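Local coordinates for SNF1-like protein kinase ssp2 (Schizosaccharomyces pombe, PDB 2QRD) that phosphorylates proteins as the catalytic subunit of fission yeast AMP-activated protein kinase, its C-terminal part probably helping to assemble the heterotrimer that senses adenylate, at residues A29-A37 against M129-A137; K72-Q81 against L92-I102. All blocks are in the same frame, centred on the assembly; numbering follows the deposited sequence.

Contact 1 joins two helices that lie on the antiparallel sheet to which both strands of contact 2 belong. Their centres are about 16 Å apart, yet they touch: V30 and L134 of contact 1 pack on L92, and L130 packs on L80. Contact 1 buries 502 Å² with no backbone-to-backbone hydrogen bond between its segments; carbon packing fills its inner side, an arginine bonds at its outer side. Contact 2 buries 951 Å² through a ladder of backbone hydrogen bonds, largely apolar around A76, I78, L80 and V94, toward helix 123-136, and largely polar on the other face. Both are partly buried, and residues 72-81 and 92-102 lie within the loop that contact 1 closes.

Contact 1 of 2, residues A29-A37 against M129-A137; sequences AVYRALQRA and MLVCKLFSA
A33 and L134 meet at the tight inner side of this helix pair: A33 CB lies 3.5 Å from L134 CD2, and the same methyl is 3.8 Å from L130 CD2. K133 comes in next to them, its CB 3.7 Å from A33 CB, and the backbones here approach to 4.9 Å between the CA atoms of A33 and K133. An alanine at the crossing point lets the axes of segments 29-37 and 129-136 come within 8.5 Å, at 122° between their directions. V30 and L34 extend the apolar patch toward the sheet, where V30 and L134 both rest on L92 and L34 packs on W62. The two helices thus lie together on one face of the antiparallel sheet of the adenylate-sensor domain, an arrangement consistent with the KA1-like clan, and Y31 and V131 also touch the chain of SPCC1919.03c protein.

The outer side is looser and more polar, R36 and S136 being solvent-exposed where A33 is buried. K133 CG, set beside the backbone N by chi1, passes A37 CB at 3.9 Å; the bend at chi2 then lays K133 CD over the centre of the R36 guanidinium, 3.8 Å above the plane. R36 bends at chi3 and reaches across to the end of the other helix. There its NH2 donates to S136 OG at 2.6 Å, with the hydroxyl oxygen 15° out of the guanidinium plane, and more weakly to K133 O at the guanidinium edge, the N-H...O angle being only 127°. One turn back along the helix lies the C132 carbonyl, and the S136 hydroxyl accepts a hydrogen bond from the arginine while donating one to C132 O.

Contact 2 of 2, residues K72-Q81 against L92-I102; sequences KNTYAYIELQ and LDVKSNGYKDI
E79 carries its CG anti to the backbone N (chi1 179°) and runs on extended, whereas K95 starts with CG between its backbone N and carbonyl carbon (chi1 76°) and bends twice further out; the two chains end side by side, pointing the same way. They belong to a beta hairpin, strands 74-84 and 89-101, in the middle of the antiparallel sheet. K95 NZ meets E79 OE1 at 3.0 Å, a salt bridge whose nitrogen stands 55° out of the carboxylate plane. With an alanine here in place of E79, the K95 ammonium would probably lose its carboxylate mate and its bent chain would be freer to turn.

E79 and K95 form a hydrogen-bonded pair, with E79 N to K95 O and K95 N to E79 O both at 3.1 Å. The register slips by one residue between A76 and I78, a beta bulge: Y77 N bonds G98 O nearly straight, but Y77 O accepts from N97 N. G98 has positive phi; its backbone angles would press a CB against N97 O, which calls for glycine, and S96 OG takes its N-H in an ST turn.

The opposite face is largely apolar around A76, I78, L80 and V94. L80 lies alongside V94, L80 CD1 3.4 Å from V94 CG2, while I78 CG2 touches V94 CG1 obliquely; I78 and V94 also pack on helix 123-136. The A76 methyl meets the Y99 ring at its edge, in plane, CB to CD1 3.8 Å, and the Y99 hydroxyl bonds the backbone of S119 and F123. On the side of E79 and K95, Y77 CE2 lies 3.7 Å from K100 CB.

Contact 1 of 2, residues A29-A37 against M129-A137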
loop_
_atom_site.group_PDB
_atom_site.type_symbol
_atom_site.label_atom_id
_atom_site.label_comp_id
_atom_site.label_asym_id
_atom_site.label_seq_id
_atom_site.Cartn_x
_atom_site.Cartn_y
_atom_site.Cartn_z
ATOM N N ALA A 29 -17.187 -17.326 -24.695
ATOM C CA ALA A 29 -15.802 -17.188 -24.193
ATOM C C ALA A 29 -15.738 -17.037 -22.674
ATOM O O ALA A 29 -14.874 -17.615 -22.021
ATOM C CB ALA A 29 -15.097 -16.017 -24.875
ATOM N N VAL A 30 -16.677 -16.274 -22.125
ATOM C CA VAL A 30 -16.843 -16.130 -20.682
ATOM C C VAL A 30 -17.145 -17.474 -19.997
ATOM O O VAL A 30 -16.547 -17.786 -18.947
ATOM C CB VAL A 30 -17.939 -15.090 -20.325
ATOM C CG1 VAL A 30 -18.168 -15.056 -18.836
ATOM C CG2 VAL A 30 -17.567 -13.721 -20.842
ATOM N N TYR A 31 -18.042 -18.267 -20.582
ATOM C CA TYR A 31 -18.402 -19.575 -20.015
ATOM C C TYR A 31 -17.246 -20.543 -20.104
ATOM O O TYR A 31 -17.024 -21.353 -19.209
ATOM C CB TYR A 31 -19.609 -20.171 -20.734
ATOM C CG TYR A 31 -20.951 -19.794 -20.140
ATOM C CD1 TYR A 31 -21.900 -19.122 -20.899
ATOM C CD2 TYR A 31 -21.278 -20.116 -18.819
ATOM C CE1 TYR A 31 -23.161 -18.791 -20.360
ATOM C CE2 TYR A 31 -22.532 -19.769 -18.269
ATOM C CZ TYR A 31 -23.466 -19.121 -19.053
ATOM O OH TYR A 31 -24.695 -18.768 -18.534
ATOM N N ARG A 32 -16.504 -20.455 -21.194
ATOM C CA ARG A 32 -15.337 -21.300 -21.372
ATOM C C ARG A 32 -14.240 -20.964 -20.358
ATOM O O ARG A 32 -13.666 -21.861 -19.749
ATOM C CB ARG A 32 -14.842 -21.258 -22.827
ATOM C CG ARG A 32 -15.659 -22.145 -23.744
ATOM C CD ARG A 32 -15.194 -22.084 -25.194
ATOM N NE ARG A 32 -15.765 -23.179 -25.993
ATOM C CZ ARG A 32 -15.938 -23.152 -27.314
ATOM N NH1 ARG A 32 -15.603 -22.060 -27.999
ATOM N NH2 ARG A 32 -16.466 -24.204 -27.950
ATOM N N ALA A 33 -13.980 -19.675 -20.176
ATOM C CA ALA A 33 -13.068 -19.172 -19.140
ATOM C C ALA A 33 -13.476 -19.561 -17.686
ATOM O O ALA A 33 -12.620 -19.948 -16.890
ATOM C CB ALA A 33 -12.971 -17.678 -19.253
ATOM N N LEU A 34 -14.767 -19.431 -17.347
ATOM C CA LEU A 34 -15.304 -19.878 -16.056
ATOM C C LEU A 34 -15.048 -21.366 -15.834
ATOM O O LEU A 34 -14.648 -21.778 -14.750
ATOM C CB LEU A 34 -16.805 -19.581 -15.947
ATOM C CG LEU A 34 -17.251 -18.108 -15.819
ATOM C CD1 LEU A 34 -18.783 -18.016 -15.940
ATOM C CD2 LEU A 34 -16.803 -17.477 -14.516
ATOM N N GLN A 35 -15.234 -22.163 -16.882
ATOM C CA GLN A 35 -15.073 -23.594 -16.785
ATOM C C GLN A 35 -13.600 -23.997 -16.646
ATOM O O GLN A 35 -13.292 -24.978 -15.945
ATOM C CB GLN A 35 -15.717 -24.296 -17.982
ATOM C CG GLN A 35 -15.506 -25.789 -17.974
ATOM C CD GLN A 35 -15.733 -26.422 -19.307
ATOM O OE1 GLN A 35 -16.753 -27.068 -19.524
ATOM N NE2 GLN A 35 -14.771 -26.268 -20.215
ATOM N N ARG A 36 -12.699 -23.272 -17.314
ATOM C CA ARG A 36 -11.258 -23.532 -17.150
ATOM C C ARG A 36 -10.770 -23.139 -15.760
ATOM O O ARG A 36 -9.921 -23.814 -15.185
ATOM C CB ARG A 36 -10.416 -22.822 -18.203
ATOM C CG ARG A 36 -10.381 -23.509 -19.533
ATOM C CD ARG A 36 -9.083 -23.190 -20.237
ATOM N NE ARG A 36 -8.937 -21.757 -20.501
ATOM C CZ ARG A 36 -7.772 -21.139 -20.702
ATOM N NH1 ARG A 36 -6.616 -21.811 -20.665
ATOM N NH2 ARG A 36 -7.764 -19.838 -20.952
ATOM N N ALA A 37 -11.327 -22.060 -15.211
ATOM C CA ALA A 37 -10.969 -21.627 -13.858
ATOM C C ALA A 37 -11.549 -22.543 -12.774
ATOM O O ALA A 37 -11.154 -22.462 -11.613
ATOM C CB ALA A 37 -11.368 -20.174 -13.629
ATOM N N MET A 129 -7.750 -14.708 -11.738
ATOM C CA MET A 129 -7.924 -16.037 -12.327
ATOM C C MET A 129 -8.829 -16.000 -13.589
ATOM O O MET A 129 -8.441 -16.486 -14.657
ATOM C CB MET A 129 -8.489 -16.995 -11.244
ATOM C CG MET A 129 -8.099 -18.471 -11.375
ATOM S SD MET A 129 -8.456 -19.572 -9.921
ATOM C CE MET A 129 -7.901 -18.514 -8.539
ATOM N N LEU A 130 -10.018 -15.424 -13.449
ATOM C CA LEU A 130 -10.916 -15.240 -14.584
ATOM C C LEU A 130 -10.217 -14.511 -15.729
ATOM O O LEU A 130 -10.237 -14.966 -16.872
ATOM C CB LEU A 130 -12.168 -14.471 -14.157
ATOM C CG LEU A 130 -13.460 -14.809 -14.904
ATOM C CD1 LEU A 130 -14.378 -13.598 -14.966
ATOM C CD2 LEU A 130 -13.154 -15.326 -16.302
ATOM N N VAL A 131 -9.602 -13.377 -15.410
ATOM C CA VAL A 131 -8.941 -12.552 -16.405
ATOM C C VAL A 131 -7.864 -13.328 -17.146
ATOM O O VAL A 131 -7.784 -13.241 -18.366
ATOM C CB VAL A 131 -8.408 -11.214 -15.800
ATOM C CG1 VAL A 131 -7.461 -10.538 -16.733
ATOM C CG2 VAL A 131 -9.582 -10.278 -15.474
ATOM N N CYS A 132 -7.083 -14.140 -16.435
ATOM C CA CYS A 132 -6.057 -14.956 -17.090
ATOM C C CYS A 132 -6.619 -16.012 -18.035
ATOM O O CYS A 132 -6.002 -16.333 -19.047
ATOM C CB CYS A 132 -5.123 -15.590 -16.066
ATOM S SG CYS A 132 -4.091 -14.310 -15.303
ATOM N N LYS A 133 -7.786 -16.546 -17.696
ATOM C CA LYS A 133 -8.460 -17.518 -18.537
ATOM C C LYS A 133 -9.033 -16.805 -19.756
ATOM O O LYS A 133 -8.878 -17.279 -20.863
ATOM C CB LYS A 133 -9.578 -18.227 -17.758
ATOM C CG LYS A 133 -9.107 -19.092 -16.596
ATOM C CD LYS A 133 -7.922 -19.956 -17.022
ATOM C CE LYS A 133 -7.464 -20.845 -15.885
ATOM N NZ LYS A 133 -6.293 -21.577 -16.314
ATOM N N LEU A 134 -9.690 -15.664 -19.565
ATOM C CA LEU A 134 -10.153 -14.876 -20.711
ATOM C C LEU A 134 -9.020 -14.492 -21.663
ATOM O O LEU A 134 -9.198 -14.480 -22.887
ATOM C CB LEU A 134 -10.923 -13.639 -20.261
ATOM C CG LEU A 134 -12.215 -13.815 -19.440
ATOM C CD1 LEU A 134 -12.626 -12.480 -18.717
ATOM C CD2 LEU A 134 -13.396 -14.398 -20.284
ATOM N N PHE A 135 -7.841 -14.224 -21.119
ATOM C CA PHE A 135 -6.727 -13.737 -21.942
ATOM C C PHE A 135 -5.884 -14.840 -22.599
ATOM O O PHE A 135 -5.139 -14.583 -23.552
ATOM C CB PHE A 135 -5.849 -12.802 -21.119
ATOM C CG PHE A 135 -6.479 -11.480 -20.824
ATOM C CD1 PHE A 135 -5.719 -10.449 -20.271
ATOM C CD2 PHE A 135 -7.828 -11.243 -21.114
ATOM C CE1 PHE A 135 -6.291 -9.209 -19.990
ATOM C CE2 PHE A 135 -8.420 -10.001 -20.828
ATOM C CZ PHE A 135 -7.633 -8.978 -20.270
ATOM N N SER A 136 -6.008 -16.069 -22.108
ATOM C CA SER A 136 -5.220 -17.172 -22.653
ATOM C C SER A 136 -6.055 -18.100 -23.518
ATOM O O SER A 136 -5.510 -19.002 -24.133
ATOM C CB SER A 136 -4.569 -17.979 -21.532
ATOM O OG SER A 136 -5.569 -18.526 -20.684
ATOM N N ALA A 137 -7.370 -17.890 -23.540
ATOM C CA ALA A 137 -8.296 -18.749 -24.291
ATOM C C ALA A 137 -7.640 -19.261 -25.552
ATOM O O ALA A 137 -7.360 -20.473 -25.714
ATOM C CB ALA A 137 -9.557 -17.986 -24.651
ATOM O OXT ALA A 137 -7.362 -18.422 -26.425
#

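Contact 2 of 2, residues K72-Q81 against L92-I102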
loop_
_atom_site.group_PDB
_atom_site.type_symbol
_atom_site.label_atom_id
_atom_site.label_comp_id
_atom_site.label_asym_id
_atom_site.label_seq_id
_atom_site.Cartn_x
_atom_site.Cartn_y
_atom_site.Cartn_z
ATOM N N LYS A 72 -11.998 -27.164 3.633
ATOM C CA LYS A 72 -13.250 -26.388 3.781
ATOM C C LYS A 72 -14.111 -26.223 2.518
ATOM O O LYS A 72 -13.590 -26.032 1.398
ATOM C CB LYS A 72 -12.966 -25.012 4.375
ATOM C CG LYS A 72 -12.445 -24.998 5.816
ATOM C CD LYS A 72 -12.155 -23.550 6.225
ATOM C CE LYS A 72 -13.437 -22.645 6.091
ATOM N NZ LYS A 72 -13.242 -21.178 5.742
ATOM N N ASN A 73 -15.432 -26.301 2.727
ATOM C CA ASN A 73 -16.437 -26.012 1.697
ATOM C C ASN A 73 -16.934 -24.570 1.850
ATOM O O ASN A 73 -18.087 -24.290 2.247
ATOM C CB ASN A 73 -17.613 -27.010 1.726
ATOM C CG ASN A 73 -17.374 -28.271 0.866
ATOM O OD1 ASN A 73 -17.709 -29.395 1.282
ATOM N ND2 ASN A 73 -16.839 -28.083 -0.341
ATOM N N THR A 74 -16.028 -23.658 1.541
ATOM C CA THR A 74 -16.317 -22.241 1.538
ATOM C C THR A 74 -16.144 -21.718 0.130
ATOM O O THR A 74 -15.301 -22.190 -0.634
ATOM C CB THR A 74 -15.486 -21.490 2.575
ATOM O OG1 THR A 74 -15.379 -20.107 2.215
ATOM C CG2 THR A 74 -14.153 -22.077 2.655
ATOM N N TYR A 75 -17.000 -20.761 -0.197
ATOM C CA TYR A 75 -17.342 -20.454 -1.559
ATOM C C TYR A 75 -17.419 -18.960 -1.731
ATOM O O TYR A 75 -17.745 -18.241 -0.797
ATOM C CB TYR A 75 -18.720 -21.046 -1.892
ATOM C CG TYR A 75 -18.798 -22.558 -2.011
ATOM C CD1 TYR A 75 -19.366 -23.324 -0.994
ATOM C CD2 TYR A 75 -18.338 -23.224 -3.150
ATOM C CE1 TYR A 75 -19.461 -24.710 -1.087
ATOM C CE2 TYR A 75 -18.437 -24.615 -3.259
ATOM C CZ TYR A 75 -18.996 -25.344 -2.224
ATOM O OH TYR A 75 -19.112 -26.714 -2.315
ATOM N N ALA A 76 -17.136 -18.510 -2.948
ATOM C CA ALA A 76 -17.180 -17.123 -3.325
ATOM C C ALA A 76 -18.210 -17.007 -4.443
ATOM O O ALA A 76 -18.192 -17.785 -5.381
ATOM C CB ALA A 76 -15.832 -16.697 -3.797
ATOM N N TYR A 77 -19.117 -16.043 -4.324
ATOM C CA TYR A 77 -20.160 -15.813 -5.325
ATOM C C TYR A 77 -19.910 -14.537 -6.158
ATOM O O TYR A 77 -19.790 -13.421 -5.633
ATOM C CB TYR A 77 -21.506 -15.789 -4.638
ATOM C CG TYR A 77 -21.770 -17.058 -3.858
ATOM C CD1 TYR A 77 -22.501 -18.085 -4.426
ATOM C CD2 TYR A 77 -21.292 -17.230 -2.530
ATOM C CE1 TYR A 77 -22.754 -19.262 -3.723
ATOM C CE2 TYR A 77 -21.539 -18.413 -1.817
ATOM C CZ TYR A 77 -22.271 -19.429 -2.437
ATOM O OH TYR A 77 -22.578 -20.613 -1.796
ATOM N N ILE A 78 -19.806 -14.732 -7.464
ATOM C CA ILE A 78 -19.435 -13.672 -8.387
ATOM C C ILE A 78 -20.522 -13.628 -9.491
ATOM O O ILE A 78 -20.827 -14.639 -10.137
ATOM C CB ILE A 78 -17.987 -13.918 -8.960
ATOM C CG1 ILE A 78 -16.936 -13.906 -7.837
ATOM C CG2 ILE A 78 -17.610 -12.905 -10.069
ATOM C CD1 ILE A 78 -15.517 -14.351 -8.231
ATOM N N GLU A 79 -21.130 -12.474 -9.682
ATOM C CA GLU A 79 -22.093 -12.305 -10.768
ATOM C C GLU A 79 -21.488 -11.505 -11.922
ATOM O O GLU A 79 -20.878 -10.455 -11.722
ATOM C CB GLU A 79 -23.334 -11.621 -10.240
ATOM C CG GLU A 79 -24.389 -11.362 -11.279
ATOM C CD GLU A 79 -25.521 -10.491 -10.749
ATOM O OE1 GLU A 79 -25.793 -10.542 -9.517
ATOM O OE2 GLU A 79 -26.132 -9.752 -11.566
ATOM N N LEU A 80 -21.648 -12.020 -13.136
ATOM C CA LEU A 80 -21.112 -11.371 -14.331
ATOM C C LEU A 80 -22.245 -10.756 -15.097
ATOM O O LEU A 80 -23.318 -11.312 -15.145
ATOM C CB LEU A 80 -20.396 -12.357 -15.236
ATOM C CG LEU A 80 -19.277 -13.292 -14.748
ATOM C CD1 LEU A 80 -18.082 -12.537 -14.253
ATOM C CD2 LEU A 80 -19.738 -14.319 -13.740
ATOM N N GLN A 81 -22.001 -9.599 -15.687
ATOM C CA GLN A 81 -23.021 -8.920 -16.472
ATOM C C GLN A 81 -22.411 -8.306 -17.730
ATOM O O GLN A 81 -21.549 -7.443 -17.638
ATOM C CB GLN A 81 -23.701 -7.839 -15.634
ATOM C CG GLN A 81 -24.796 -7.055 -16.354
ATOM C CD GLN A 81 -25.974 -7.909 -16.742
ATOM O OE1 GLN A 81 -26.734 -8.362 -15.895
ATOM N NE2 GLN A 81 -26.142 -8.119 -18.038
ATOM N N LEU A 92 -17.673 -6.482 -19.636
ATOM C CA LEU A 92 -18.047 -7.541 -18.728
ATOM C C LEU A 92 -17.911 -6.993 -17.300
ATOM O O LEU A 92 -16.809 -6.796 -16.793
ATOM C CB LEU A 92 -17.185 -8.779 -18.957
ATOM C CG LEU A 92 -17.485 -10.046 -18.137
ATOM C CD1 LEU A 92 -18.898 -10.605 -18.483
ATOM C CD2 LEU A 92 -16.366 -11.065 -18.408
ATOM N N ASP A 93 -19.046 -6.700 -16.683
ATOM C CA ASP A 93 -19.083 -6.247 -15.305
ATOM C C ASP A 93 -19.022 -7.494 -14.374
ATOM O O ASP A 93 -19.626 -8.534 -14.660
ATOM C CB ASP A 93 -20.313 -5.343 -15.077
ATOM C CG ASP A 93 -20.470 -4.885 -13.611
ATOM O OD1 ASP A 93 -19.630 -4.069 -13.111
ATOM O OD2 ASP A 93 -21.448 -5.343 -12.965
ATOM N N VAL A 94 -18.240 -7.395 -13.294
ATOM C CA VAL A 94 -17.928 -8.536 -12.428
ATOM C C VAL A 94 -17.997 -8.017 -10.995
ATOM O O VAL A 94 -17.247 -7.085 -10.619
ATOM C CB VAL A 94 -16.494 -9.125 -12.680
ATOM C CG1 VAL A 94 -16.197 -10.269 -11.702
ATOM C CG2 VAL A 94 -16.299 -9.593 -14.140
ATOM N N LYS A 95 -18.903 -8.597 -10.207
ATOM C CA LYS A 95 -19.151 -8.121 -8.865
ATOM C C LYS A 95 -19.208 -9.208 -7.796
ATOM O O LYS A 95 -19.660 -10.334 -8.025
ATOM C CB LYS A 95 -20.438 -7.299 -8.817
ATOM C CG LYS A 95 -21.706 -8.116 -8.857
ATOM C CD LYS A 95 -22.878 -7.370 -8.268
ATOM C CE LYS A 95 -24.138 -7.756 -9.055
ATOM N NZ LYS A 95 -25.372 -7.855 -8.238
ATOM N N SER A 96 -18.763 -8.842 -6.602
ATOM C CA SER A 96 -18.778 -9.789 -5.505
ATOM C C SER A 96 -20.163 -9.849 -4.872
ATOM O O SER A 96 -20.745 -8.810 -4.529
ATOM C CB SER A 96 -17.711 -9.440 -4.473
ATOM O OG SER A 96 -17.701 -10.415 -3.443
ATOM N N ASN A 97 -20.687 -11.075 -4.734
ATOM C CA ASN A 97 -21.867 -11.333 -3.905
ATOM C C ASN A 97 -21.524 -11.990 -2.568
ATOM O O ASN A 97 -22.401 -12.482 -1.865
ATOM C CB ASN A 97 -22.924 -12.134 -4.690
ATOM C CG ASN A 97 -23.722 -11.261 -5.675
ATOM O OD1 ASN A 97 -24.034 -11.662 -6.794
ATOM N ND2 ASN A 97 -24.059 -10.063 -5.237
ATOM N N GLY A 98 -20.248 -12.004 -2.203
ATOM C CA GLY A 98 -19.873 -12.538 -0.891
ATOM C C GLY A 98 -19.234 -13.926 -0.815
ATOM O O GLY A 98 -19.003 -14.595 -1.838
ATOM N N TYR A 99 -18.954 -14.338 0.424
ATOM C CA TYR A 99 -18.331 -15.613 0.743
ATOM C C TYR A 99 -19.165 -16.313 1.776
ATOM O O TYR A 99 -19.699 -15.682 2.699
ATOM C CB TYR A 99 -16.920 -15.423 1.300
ATOM C CG TYR A 99 -16.129 -14.323 0.608
ATOM C CD1 TYR A 99 -15.650 -14.487 -0.696
ATOM C CD2 TYR A 99 -15.860 -13.122 1.270
ATOM C CE1 TYR A 99 -14.950 -13.448 -1.326
ATOM C CE2 TYR A 99 -15.166 -12.106 0.667
ATOM C CZ TYR A 99 -14.717 -12.267 -0.625
ATOM O OH TYR A 99 -14.028 -11.245 -1.187
ATOM N N LYS A 100 -19.257 -17.638 1.637
ATOM C CA LYS A 100 -20.104 -18.447 2.508
ATOM C C LYS A 100 -19.460 -19.806 2.705
ATOM O O LYS A 100 -19.122 -20.477 1.743
ATOM C CB LYS A 100 -21.503 -18.591 1.891
ATOM C CG LYS A 100 -22.615 -18.784 2.884
ATOM C CD LYS A 100 -23.914 -19.362 2.242
ATOM C CE LYS A 100 -23.824 -20.883 1.853
ATOM N NZ LYS A 100 -24.998 -21.675 2.382
ATOM N N ASP A 101 -19.246 -20.177 3.956
ATOM C CA ASP A 101 -18.894 -21.541 4.314
ATOM C C ASP A 101 -20.174 -22.362 4.499
ATOM O O ASP A 101 -21.192 -21.826 4.908
ATOM C CB ASP A 101 -18.068 -21.564 5.607
ATOM C CG ASP A 101 -17.608 -22.966 5.986
ATOM O OD1 ASP A 101 -16.667 -23.485 5.363
ATOM O OD2 ASP A 101 -18.199 -23.567 6.901
ATOM N N ILE A 102 -20.105 -23.658 4.184
ATOM C CA ILE A 102 -21.182 -24.642 4.400
ATOM C C ILE A 102 -21.756 -24.570 5.829
ATOM O O ILE A 102 -22.951 -24.817 6.049
ATOM C CB ILE A 102 -20.661 -26.088 4.058
ATOM C CG1 ILE A 102 -21.803 -27.068 3.811
ATOM C CG2 ILE A 102 -19.726 -26.662 5.142
ATOM C CD1 ILE A 102 -21.354 -28.528 3.724
HETATM O O HOH W 1 -16.895 -12.875 -4.176
HETATM O O HOH W 2 -22.072 -7.904 -12.424
#